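Local coordinates for ABC transporter periplasmic peptide-binding protein (Pseudoalteromonas, PDB 4QFL) that binds dipeptides in the periplasm, here Ala-Phe, and probably delivers them to an ABC transporter for uptake, at residues Ile56-Leu64 against Pro207-Tyr215; Met374-Tyr385 against Arg425-Ala434. All blocks are in the same frame, centred on the assembly; numbering follows the deposited sequence.

Interaction 1: Ile56-Leu64 against Pro207-Tyr215; sequences IANQLYDRL and PVGTGPYIY
Leu-60, the last helical residue before the chain turns out at Tyr-61, lies against both ends of 207-215. Its CB and CG pass the carbonyl of Tyr-213 at the edge of contact, then the branches part: CD1 rests on Pro-207 CG at 3.7 Å, while CD2 pushes up to Tyr-213 O (3.2 Å) and the backbone leading into Tyr-215. A chi1 of -64° puts CG beside the backbone N, from where the two methyls reach Pro-207 and Tyr-213. Leu-60 O accepts from Gly-211 N at 2.9 Å, the donor standing well above the carbonyl plane, and a CA-H...O contact from Gly-209 joins it. Tyr-213 N meets Gln-59 O at 2.8 Å, so two carbonyls at the helix end are taken up by the loop and the first residue of the strand. A CB at Gly-209 or Gly-211 would run into this backbone. Beyond, Thr-210 OG1 donates a hydrogen bond to Asp-62 OD2 (2.9 Å) on the anti lone pair, and water 1 links Asp-62 N to the same hydroxyl. Trp-233 also binds OD2, while Tyr-232 holds OD1. An alanine in place of Asp-62 would probably leave the Thr-210 hydroxyl and the Trp-233 indole N-H without their acceptor and let the threonine turn. Tyr-61 CD1 touches Gly-209 CA, and its OH, bonded to Phe-42 O, ends against Pro-207, the side chains crossing at about a right angle. The contact thus joins the C-terminal end of helix 50-60 to the entry of strand 213-219, with Phe-226 of the adjacent strand 223-228 touching Gln-59, Leu-60 and Tyr-213.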
loop_
_atom_site.group_PDB
_atom_site.type_symbol
_atom_site.label_atom_id
_atom_site.label_comp_id
_atom_site.label_asym_id
_atom_site.label_seq_id
_atom_site.Cartn_x
_atom_site.Cartn_y
_atom_site.Cartn_z
ATOM N N ILE A 56 -10.499 3.242 -5.643
ATOM C CA ILE A 56 -11.731 2.596 -5.192
ATOM C C ILE A 56 -12.086 2.684 -3.702
ATOM O O ILE A 56 -13.259 2.724 -3.351
ATOM C CB ILE A 56 -11.758 1.096 -5.606
ATOM C CG1 ILE A 56 -10.675 0.316 -4.862
ATOM C CG2 ILE A 56 -11.592 0.952 -7.110
ATOM C CD1 ILE A 56 -10.654 -1.176 -5.188
ATOM N N ALA A 57 -11.089 2.714 -2.829
ATOM C CA ALA A 57 -11.313 2.438 -1.409
ATOM C C ALA A 57 -12.148 3.480 -0.668
ATOM O O ALA A 57 -13.220 3.172 -0.147
ATOM C CB ALA A 57 -9.983 2.237 -0.711
ATOM N N ASN A 58 -11.657 4.717 -0.623
ATOM C CA ASN A 58 -12.349 5.776 0.099
ATOM C C ASN A 58 -13.540 6.308 -0.661
ATOM O O ASN A 58 -14.362 7.020 -0.089
ATOM C CB ASN A 58 -11.405 6.939 0.422
ATOM C CG ASN A 58 -10.375 6.578 1.449
ATOM O OD1 ASN A 58 -9.170 6.684 1.206
ATOM N ND2 ASN A 58 -10.834 6.144 2.604
ATOM N N GLN A 59 -13.633 5.978 -1.943
ATOM C CA GLN A 59 -14.701 6.512 -2.777
ATOM C C GLN A 59 -15.962 5.648 -2.761
ATOM O O GLN A 59 -17.064 6.159 -2.620
ATOM C CB GLN A 59 -14.211 6.730 -4.206
ATOM C CG GLN A 59 -13.331 7.967 -4.386
ATOM C CD GLN A 59 -12.058 7.921 -3.569
ATOM O OE1 GLN A 59 -11.190 7.075 -3.795
ATOM N NE2 GLN A 59 -11.937 8.832 -2.615
ATOM N N LEU A 60 -15.803 4.339 -2.901
ATOM C CA LEU A 60 -16.961 3.458 -2.998
ATOM C C LEU A 60 -17.362 2.846 -1.680
ATOM O O LEU A 60 -18.472 2.340 -1.553
ATOM C CB LEU A 60 -16.689 2.330 -3.987
ATOM C CG LEU A 60 -16.473 2.711 -5.440
ATOM C CD1 LEU A 60 -15.951 1.512 -6.183
ATOM C CD2 LEU A 60 -17.776 3.191 -6.045
ATOM N N TYR A 61 -16.457 2.864 -0.706
ATOM C CA TYR A 61 -16.634 2.072 0.513
ATOM C C TYR A 61 -16.427 2.844 1.818
ATOM O O TYR A 61 -15.949 3.972 1.810
ATOM C CB TYR A 61 -15.655 0.893 0.514
ATOM C CG TYR A 61 -15.817 -0.082 -0.621
ATOM C CD1 TYR A 61 -16.870 -0.990 -0.636
ATOM C CD2 TYR A 61 -14.898 -0.118 -1.673
ATOM C CE1 TYR A 61 -17.015 -1.908 -1.683
ATOM C CE2 TYR A 61 -15.035 -1.030 -2.723
ATOM C CZ TYR A 61 -16.095 -1.921 -2.717
ATOM O OH TYR A 61 -16.238 -2.815 -3.753
ATOM N N ASP A 62 -16.789 2.212 2.935
ATOM C CA ASP A 62 -16.368 2.655 4.259
ATOM C C ASP A 62 -15.820 1.465 5.024
ATOM O O ASP A 62 -16.182 0.329 4.743
ATOM C CB ASP A 62 -17.534 3.230 5.066
ATOM C CG ASP A 62 -18.191 4.424 4.400
ATOM O OD1 ASP A 62 -17.616 5.528 4.457
ATOM O OD2 ASP A 62 -19.303 4.263 3.857
ATOM N N ARG A 63 -14.962 1.740 6.001
ATOM C CA ARG A 63 -14.450 0.725 6.908
ATOM C C ARG A 63 -15.247 0.785 8.193
ATOM O O ARG A 63 -16.111 1.643 8.360
ATOM C CB ARG A 63 -12.980 0.984 7.232
ATOM C CG ARG A 63 -12.042 0.912 6.031
ATOM C CD ARG A 63 -10.775 1.751 6.273
ATOM N NE ARG A 63 -11.088 3.177 6.271
ATOM C CZ ARG A 63 -10.205 4.148 6.474
ATOM N NH1 ARG A 63 -8.929 3.856 6.696
ATOM N NH2 ARG A 63 -10.600 5.416 6.452
ATOM N N LEU A 64 -14.950 -0.134 9.100
ATOM C CA LEU A 64 -15.497 -0.095 10.442
ATOM C C LEU A 64 -14.950 1.110 11.204
ATOM O O LEU A 64 -15.677 1.824 11.889
ATOM C CB LEU A 64 -15.118 -1.380 11.184
ATOM C CG LEU A 64 -15.786 -2.636 10.632
ATOM C CD1 LEU A 64 -15.254 -3.875 11.334
ATOM C CD2 LEU A 64 -17.289 -2.516 10.790
ATOM N N PRO A 207 -18.990 -3.235 -8.194
ATOM C CA PRO A 207 -18.991 -3.153 -6.742
ATOM C C PRO A 207 -20.262 -2.547 -6.172
ATOM O O PRO A 207 -20.941 -1.734 -6.823
ATOM C CB PRO A 207 -17.807 -2.233 -6.460
ATOM C CG PRO A 207 -17.755 -1.342 -7.636
ATOM C CD PRO A 207 -18.205 -2.152 -8.813
ATOM N N VAL A 208 -20.568 -2.953 -4.943
ATOM C CA VAL A 208 -21.577 -2.294 -4.140
ATOM C C VAL A 208 -20.982 -1.981 -2.786
ATOM O O VAL A 208 -20.556 -2.877 -2.071
ATOM C CB VAL A 208 -22.821 -3.178 -3.947
ATOM C CG1 VAL A 208 -23.784 -2.522 -2.974
ATOM C CG2 VAL A 208 -23.502 -3.427 -5.292
ATOM N N GLY A 209 -20.949 -0.701 -2.435
ATOM C CA GLY A 209 -20.400 -0.278 -1.165
ATOM C C GLY A 209 -21.369 0.597 -0.418
ATOM O O GLY A 209 -22.546 0.656 -0.750
ATOM N N THR A 210 -20.873 1.282 0.601
ATOM C CA THR A 210 -21.697 2.220 1.351
ATOM C C THR A 210 -21.096 3.611 1.266
ATOM O O THR A 210 -21.549 4.534 1.958
ATOM C CB THR A 210 -21.802 1.824 2.834
ATOM O OG1 THR A 210 -20.487 1.701 3.398
ATOM C CG2 THR A 210 -22.530 0.506 2.975
ATOM N N GLY A 211 -20.085 3.743 0.403
ATOM C CA GLY A 211 -19.258 4.932 0.307
ATOM C C GLY A 211 -19.910 6.095 -0.401
ATOM O O GLY A 211 -21.019 5.966 -0.928
ATOM N N PRO A 212 -19.216 7.243 -0.429
ATOM C CA PRO A 212 -19.721 8.519 -0.970
ATOM C C PRO A 212 -19.999 8.526 -2.474
ATOM O O PRO A 212 -20.736 9.392 -2.932
ATOM C CB PRO A 212 -18.599 9.512 -0.639
ATOM C CG PRO A 212 -17.382 8.681 -0.482
ATOM C CD PRO A 212 -17.861 7.382 0.125
ATOM N N TYR A 213 -19.409 7.598 -3.224
ATOM C CA TYR A 213 -19.648 7.523 -4.662
ATOM C C TYR A 213 -20.020 6.116 -5.074
ATOM O O TYR A 213 -19.700 5.152 -4.390
ATOM C CB TYR A 213 -18.431 8.007 -5.444
ATOM C CG TYR A 213 -17.955 9.365 -4.998
ATOM C CD1 TYR A 213 -18.510 10.532 -5.529
ATOM C CD2 TYR A 213 -16.960 9.487 -4.036
ATOM C CE1 TYR A 213 -18.078 11.789 -5.119
ATOM C CE2 TYR A 213 -16.522 10.739 -3.617
ATOM C CZ TYR A 213 -17.089 11.887 -4.163
ATOM O OH TYR A 213 -16.653 13.129 -3.752
ATOM N N ILE A 214 -20.699 6.010 -6.209
ATOM C CA ILE A 214 -21.246 4.752 -6.683
ATOM C C ILE A 214 -20.637 4.428 -8.023
ATOM O O ILE A 214 -20.344 5.326 -8.808
ATOM C CB ILE A 214 -22.774 4.848 -6.853
ATOM C CG1 ILE A 214 -23.411 5.343 -5.557
ATOM C CG2 ILE A 214 -23.360 3.514 -7.280
ATOM C CD1 ILE A 214 -24.908 5.483 -5.640
ATOM N N TYR A 215 -20.446 3.147 -8.290
ATOM C CA TYR A 215 -19.905 2.701 -9.572
ATOM C C TYR A 215 -20.866 2.976 -10.733
ATOM O O TYR A 215 -22.052 2.628 -10.669
ATOM C CB TYR A 215 -19.576 1.211 -9.506
ATOM C CG TYR A 215 -19.132 0.603 -10.812
ATOM C CD1 TYR A 215 -20.065 0.201 -11.763
ATOM C CD2 TYR A 215 -17.784 0.407 -11.087
ATOM C CE1 TYR A 215 -19.667 -0.368 -12.955
ATOM C CE2 TYR A 215 -17.375 -0.162 -12.280
ATOM C CZ TYR A 215 -18.326 -0.550 -13.207
ATOM O OH TYR A 215 -17.936 -1.116 -14.393
HETATM O O HOH W 1 -18.656 0.045 2.119
#

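Interaction 2: Met374-Tyr385 against Arg425-Ala434; sequences MSIWAMPVSRIY and RHDSVLLGWA. With ALA (alanine), chain C; PHE (phenylalanine), chain D.
Strands 374-378 and 428-434 run parallel, their short axes 4.3 Å apart at closest and inclined by 20°, with Trp-377 paired to Val-429: Trp-377 N donates to Ser-428 O, and Leu-430 N to Trp-377 O, at 2.8 Å and almost straight. Before the pairing starts, side chains take over the bonding. Asp-427 OD2 accepts from Ser-375 N at 2.9 Å, Ser-375 OG receives Asp-427 N, and Ser-428 OG donates in the carbonyl plane to a lone pair of Ser-375 O. His-426 CB sits over the five-membered ring of Trp-377, 3.4 Å from its centroid, and the imidazole turns an edge to that face; Pro-459 O holds His-426 NE2. Met-379 SD lies across Leu-431 CD2. Tyr-385, whose CG takes the position between N and carbonyl carbon (chi1 48°), lays one ring face on Gly-432 CA and Trp-433 N, with Arg-383 CB on the opposite face. A side chain at Gly-432 would strike this ring. Tyr-385 OH donates to the ligand phenylalanine O at 2.6 Å; Arg-383 NE binds that oxygen at 3.0 Å and NH2 the OXT. Ala-434 N and O bond to the O and N of the ligand alanine, whose amino nitrogen lies 3.0 Å above the Trp-433 ring plane, toward the rim. These polar contacts use main-chain groups every dipeptide has, consistent with acceptance of several dipeptides, while Leu-431 touches the phenylalanine ring.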
loop_
_atom_site.group_PDB
_atom_site.type_symbol
_atom_site.label_atom_id
_atom_site.label_comp_id
_atom_site.label_asym_id
_atom_site.label_seq_id
_atom_site.Cartn_x
_atom_site.Cartn_y
_atom_site.Cartn_z
ATOM N N MET A 374 23.771 -8.671 -13.504
ATOM C CA MET A 374 22.539 -8.750 -12.739
ATOM C C MET A 374 21.480 -7.850 -13.341
ATOM O O MET A 374 21.790 -6.920 -14.093
ATOM C CB MET A 374 22.774 -8.342 -11.288
ATOM C CG MET A 374 23.163 -6.885 -11.106
ATOM S SD MET A 374 23.393 -6.482 -9.372
ATOM C CE MET A 374 21.758 -6.845 -8.719
ATOM N N SER A 375 20.225 -8.129 -13.002
ATOM C CA SER A 375 19.136 -7.240 -13.353
ATOM C C SER A 375 18.777 -6.364 -12.153
ATOM O O SER A 375 18.945 -6.753 -10.988
ATOM C CB SER A 375 17.911 -8.011 -13.870
ATOM O OG SER A 375 17.384 -8.917 -12.901
ATOM N N ILE A 376 18.337 -5.154 -12.461
ATOM C CA ILE A 376 17.643 -4.324 -11.505
ATOM C C ILE A 376 16.304 -4.012 -12.117
ATOM O O ILE A 376 16.218 -3.393 -13.172
ATOM C CB ILE A 376 18.369 -3.013 -11.240
ATOM C CG1 ILE A 376 19.711 -3.279 -10.564
ATOM C CG2 ILE A 376 17.500 -2.089 -10.384
ATOM C CD1 ILE A 376 20.470 -2.008 -10.227
ATOM N N TRP A 377 15.252 -4.464 -11.460
ATOM C CA TRP A 377 13.916 -4.175 -11.905
ATOM C C TRP A 377 13.484 -2.796 -11.419
ATOM O O TRP A 377 13.641 -2.479 -10.243
ATOM C CB TRP A 377 12.987 -5.263 -11.400
ATOM C CG TRP A 377 13.132 -6.516 -12.194
ATOM C CD1 TRP A 377 14.285 -7.199 -12.458
ATOM C CD2 TRP A 377 12.079 -7.245 -12.825
ATOM N NE1 TRP A 377 14.013 -8.311 -13.225
ATOM C CE2 TRP A 377 12.665 -8.356 -13.463
ATOM C CE3 TRP A 377 10.695 -7.066 -12.906
ATOM C CZ2 TRP A 377 11.912 -9.283 -14.171
ATOM C CZ3 TRP A 377 9.959 -7.974 -13.612
ATOM C CH2 TRP A 377 10.564 -9.074 -14.236
ATOM N N ALA A 378 12.952 -1.987 -12.336
ATOM C CA ALA A 378 12.584 -0.600 -12.052
ATOM C C ALA A 378 11.109 -0.327 -12.322
ATOM O O ALA A 378 10.604 -0.637 -13.401
ATOM C CB ALA A 378 13.445 0.361 -12.868
ATOM N N MET A 379 10.431 0.271 -11.340
ATOM C CA MET A 379 9.022 0.654 -11.464
ATOM C C MET A 379 8.805 1.641 -12.614
ATOM O O MET A 379 9.631 2.531 -12.834
ATOM C CB MET A 379 8.522 1.257 -10.145
ATOM C CG MET A 379 8.742 0.338 -8.967
ATOM S SD MET A 379 8.287 1.051 -7.371
ATOM C CE MET A 379 9.681 2.138 -7.106
ATOM N N PRO A 380 7.685 1.489 -13.345
ATOM C CA PRO A 380 7.374 2.316 -14.515
ATOM C C PRO A 380 6.677 3.635 -14.170
ATOM O O PRO A 380 6.537 4.507 -15.023
ATOM C CB PRO A 380 6.419 1.424 -15.306
ATOM C CG PRO A 380 5.683 0.682 -14.252
ATOM C CD PRO A 380 6.669 0.439 -13.133
ATOM N N VAL A 381 6.240 3.773 -12.925
ATOM C CA VAL A 381 5.473 4.940 -12.507
ATOM C C VAL A 381 6.060 5.534 -11.228
ATOM O O VAL A 381 6.731 4.846 -10.457
ATOM C CB VAL A 381 4.018 4.565 -12.235
ATOM C CG1 VAL A 381 3.278 4.310 -13.534
ATOM C CG2 VAL A 381 3.965 3.342 -11.343
ATOM N N SER A 382 5.783 6.814 -11.000
ATOM C CA SER A 382 6.216 7.511 -9.789
ATOM C C SER A 382 5.441 7.038 -8.550
ATOM O O SER A 382 4.219 6.883 -8.606
ATOM C CB SER A 382 6.014 9.020 -9.972
ATOM O OG SER A 382 6.338 9.718 -8.785
ATOM N N ARG A 383 6.152 6.791 -7.447
ATOM C CA ARG A 383 5.521 6.447 -6.169
ATOM C C ARG A 383 6.049 7.412 -5.128
ATOM O O ARG A 383 7.088 8.046 -5.331
ATOM C CB ARG A 383 5.866 5.018 -5.723
ATOM C CG ARG A 383 5.940 3.979 -6.827
ATOM C CD ARG A 383 4.619 3.823 -7.545
ATOM N NE ARG A 383 3.517 3.506 -6.647
ATOM C CZ ARG A 383 2.303 4.057 -6.720
ATOM N NH1 ARG A 383 2.027 4.982 -7.637
ATOM N NH2 ARG A 383 1.360 3.696 -5.862
ATOM N N ILE A 384 5.352 7.520 -4.007
ATOM C CA ILE A 384 5.801 8.400 -2.943
ATOM C C ILE A 384 7.238 8.090 -2.559
ATOM O O ILE A 384 8.049 8.996 -2.377
ATOM C CB ILE A 384 4.934 8.244 -1.700
ATOM C CG1 ILE A 384 3.486 8.593 -2.027
ATOM C CG2 ILE A 384 5.454 9.134 -0.574
ATOM C CD1 ILE A 384 2.533 8.242 -0.915
ATOM N N TYR A 385 7.552 6.810 -2.425
ATOM C CA TYR A 385 8.864 6.412 -1.940
ATOM C C TYR A 385 9.947 6.421 -3.018
ATOM O O TYR A 385 11.119 6.248 -2.720
ATOM C CB TYR A 385 8.784 5.045 -1.270
ATOM C CG TYR A 385 8.042 4.011 -2.080
ATOM C CD1 TYR A 385 8.697 3.262 -3.045
ATOM C CD2 TYR A 385 6.690 3.787 -1.882
ATOM C CE1 TYR A 385 8.028 2.312 -3.786
ATOM C CE2 TYR A 385 6.011 2.841 -2.624
ATOM C CZ TYR A 385 6.686 2.103 -3.572
ATOM O OH TYR A 385 6.023 1.158 -4.312
ATOM N N ARG A 425 10.783 -13.236 -10.357
ATOM C CA ARG A 425 11.540 -13.366 -11.603
ATOM C C ARG A 425 12.820 -12.516 -11.626
ATOM O O ARG A 425 13.661 -12.666 -12.515
ATOM C CB ARG A 425 10.657 -13.038 -12.820
ATOM C CG ARG A 425 9.591 -14.100 -13.135
ATOM C CD ARG A 425 9.256 -14.164 -14.633
ATOM N NE ARG A 425 7.815 -14.139 -14.900
ATOM C CZ ARG A 425 7.280 -14.023 -16.114
ATOM N NH1 ARG A 425 8.055 -13.922 -17.189
ATOM N NH2 ARG A 425 5.962 -13.998 -16.254
ATOM N N HIS A 426 12.966 -11.634 -10.641
ATOM C CA HIS A 426 14.039 -10.645 -10.632
ATOM C C HIS A 426 15.270 -11.102 -9.894
ATOM O O HIS A 426 15.200 -12.002 -9.066
ATOM C CB HIS A 426 13.544 -9.356 -9.974
ATOM C CG HIS A 426 13.118 -9.530 -8.548
ATOM N ND1 HIS A 426 11.987 -10.235 -8.192
ATOM C CD2 HIS A 426 13.664 -9.088 -7.391
ATOM C CE1 HIS A 426 11.857 -10.219 -6.879
ATOM N NE2 HIS A 426 12.860 -9.529 -6.367
ATOM N N ASP A 427 16.399 -10.460 -10.193
ATOM C CA ASP A 427 17.606 -10.566 -9.369
ATOM C C ASP A 427 17.469 -9.583 -8.226
ATOM O O ASP A 427 17.727 -9.905 -7.069
ATOM C CB ASP A 427 18.862 -10.143 -10.143
ATOM C CG ASP A 427 19.330 -11.179 -11.130
ATOM O OD1 ASP A 427 18.884 -12.341 -11.060
ATOM O OD2 ASP A 427 20.166 -10.812 -11.982
ATOM N N SER A 428 17.091 -8.362 -8.588
ATOM C CA SER A 428 16.912 -7.273 -7.636
ATOM C C SER A 428 15.881 -6.318 -8.199
ATOM O O SER A 428 15.632 -6.301 -9.404
ATOM C CB SER A 428 18.227 -6.536 -7.381
ATOM O OG SER A 428 18.553 -5.678 -8.457
ATOM N N VAL A 429 15.283 -5.522 -7.321
ATOM C CA VAL A 429 14.222 -4.612 -7.719
ATOM C C VAL A 429 14.230 -3.365 -6.855
ATOM O O VAL A 429 14.538 -3.416 -5.659
ATOM C CB VAL A 429 12.835 -5.272 -7.601
ATOM C CG1 VAL A 429 12.636 -5.809 -6.198
ATOM C CG2 VAL A 429 11.731 -4.285 -7.965
ATOM N N LEU A 430 13.880 -2.253 -7.488
ATOM C CA LEU A 430 13.642 -1.005 -6.798
ATOM C C LEU A 430 12.158 -0.947 -6.509
ATOM O O LEU A 430 11.349 -0.856 -7.418
ATOM C CB LEU A 430 14.037 0.177 -7.682
ATOM C CG LEU A 430 15.519 0.269 -8.031
ATOM C CD1 LEU A 430 15.764 1.376 -9.043
ATOM C CD2 LEU A 430 16.353 0.461 -6.776
ATOM N N LEU A 431 11.811 -1.020 -5.235
ATOM C CA LEU A 431 10.423 -0.966 -4.821
ATOM C C LEU A 431 10.339 -0.221 -3.492
ATOM O O LEU A 431 11.197 0.586 -3.172
ATOM C CB LEU A 431 9.850 -2.378 -4.674
ATOM C CG LEU A 431 8.679 -2.701 -5.604
ATOM C CD1 LEU A 431 8.412 -4.196 -5.705
ATOM C CD2 LEU A 431 7.432 -1.945 -5.187
ATOM N N GLY A 432 9.303 -0.499 -2.718
ATOM C CA GLY A 432 9.167 0.129 -1.423
ATOM C C GLY A 432 7.788 -0.093 -0.852
ATOM O O GLY A 432 7.074 -0.995 -1.266
ATOM N N TRP A 433 7.418 0.741 0.105
ATOM C CA TRP A 433 6.134 0.600 0.750
ATOM C C TRP A 433 5.650 1.958 1.202
ATOM O O TRP A 433 6.389 2.715 1.826
ATOM C CB TRP A 433 6.282 -0.318 1.954
ATOM C CG TRP A 433 5.006 -0.746 2.614
ATOM C CD1 TRP A 433 4.585 -0.411 3.874
ATOM C CD2 TRP A 433 3.996 -1.616 2.075
ATOM N NE1 TRP A 433 3.379 -1.013 4.143
ATOM C CE2 TRP A 433 2.996 -1.755 3.057
ATOM C CE3 TRP A 433 3.840 -2.289 0.860
ATOM C CZ2 TRP A 433 1.858 -2.538 2.857
ATOM C CZ3 TRP A 433 2.696 -3.066 0.665
ATOM C CH2 TRP A 433 1.729 -3.178 1.649
ATOM N N ALA A 434 4.408 2.271 0.860
ATOM C CA ALA A 434 3.728 3.405 1.451
ATOM C C ALA A 434 2.816 2.919 2.593
ATOM O O ALA A 434 1.839 2.208 2.373
ATOM C CB ALA A 434 2.946 4.160 0.393
HETATM N N ALA C . 0.898 -0.138 1.195
HETATM C CA ALA C . 0.567 -0.354 -0.210
HETATM C C ALA C . 1.758 -0.020 -1.106
HETATM O O ALA C . 2.577 0.833 -0.765
HETATM C CB ALA C . -0.656 0.478 -0.606
HETATM N N PHE D . 1.860 -0.703 -2.245
HETATM C CA PHE D . 2.889 -0.412 -3.237
HETATM C C PHE D . 2.575 0.892 -3.934
HETATM O O PHE D . 3.477 1.642 -4.295
HETATM C CB PHE D . 2.942 -1.518 -4.285
HETATM C CG PHE D . 3.512 -2.799 -3.785
HETATM C CD1 PHE D . 4.702 -2.814 -3.075
HETATM C CD2 PHE D . 2.868 -3.990 -4.029
HETATM C CE1 PHE D . 5.238 -3.988 -2.625
HETATM C CE2 PHE D . 3.397 -5.172 -3.583
HETATM C CZ PHE D . 4.583 -5.176 -2.875
HETATM O OXT PHE D . 1.408 1.216 -4.158
HETATM O O HOH W 2 15.862 -10.729 -14.144
#

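How the interactions relate
Interaction 1 and interaction 2 lie on opposite sides of the chain's centre, their centres about 30 Å apart and their nearest atoms about 12 Å, so they do not touch. They follow one another along the chain, 56-64 with 207-215 closing before 374-385 meets 425-434. Only interaction 2 handles the dipeptide directly; in interaction 1 the Asn-58 side chain lies about 11 Å from the bound alanine and about 13 Å from the phenylalanine. The two are nevertheless related through the site: helix 50-60, whose far end interaction 1 holds, begins at Gly-50, whose N binds the phenylalanine that Arg-383 and Tyr-385 also grip.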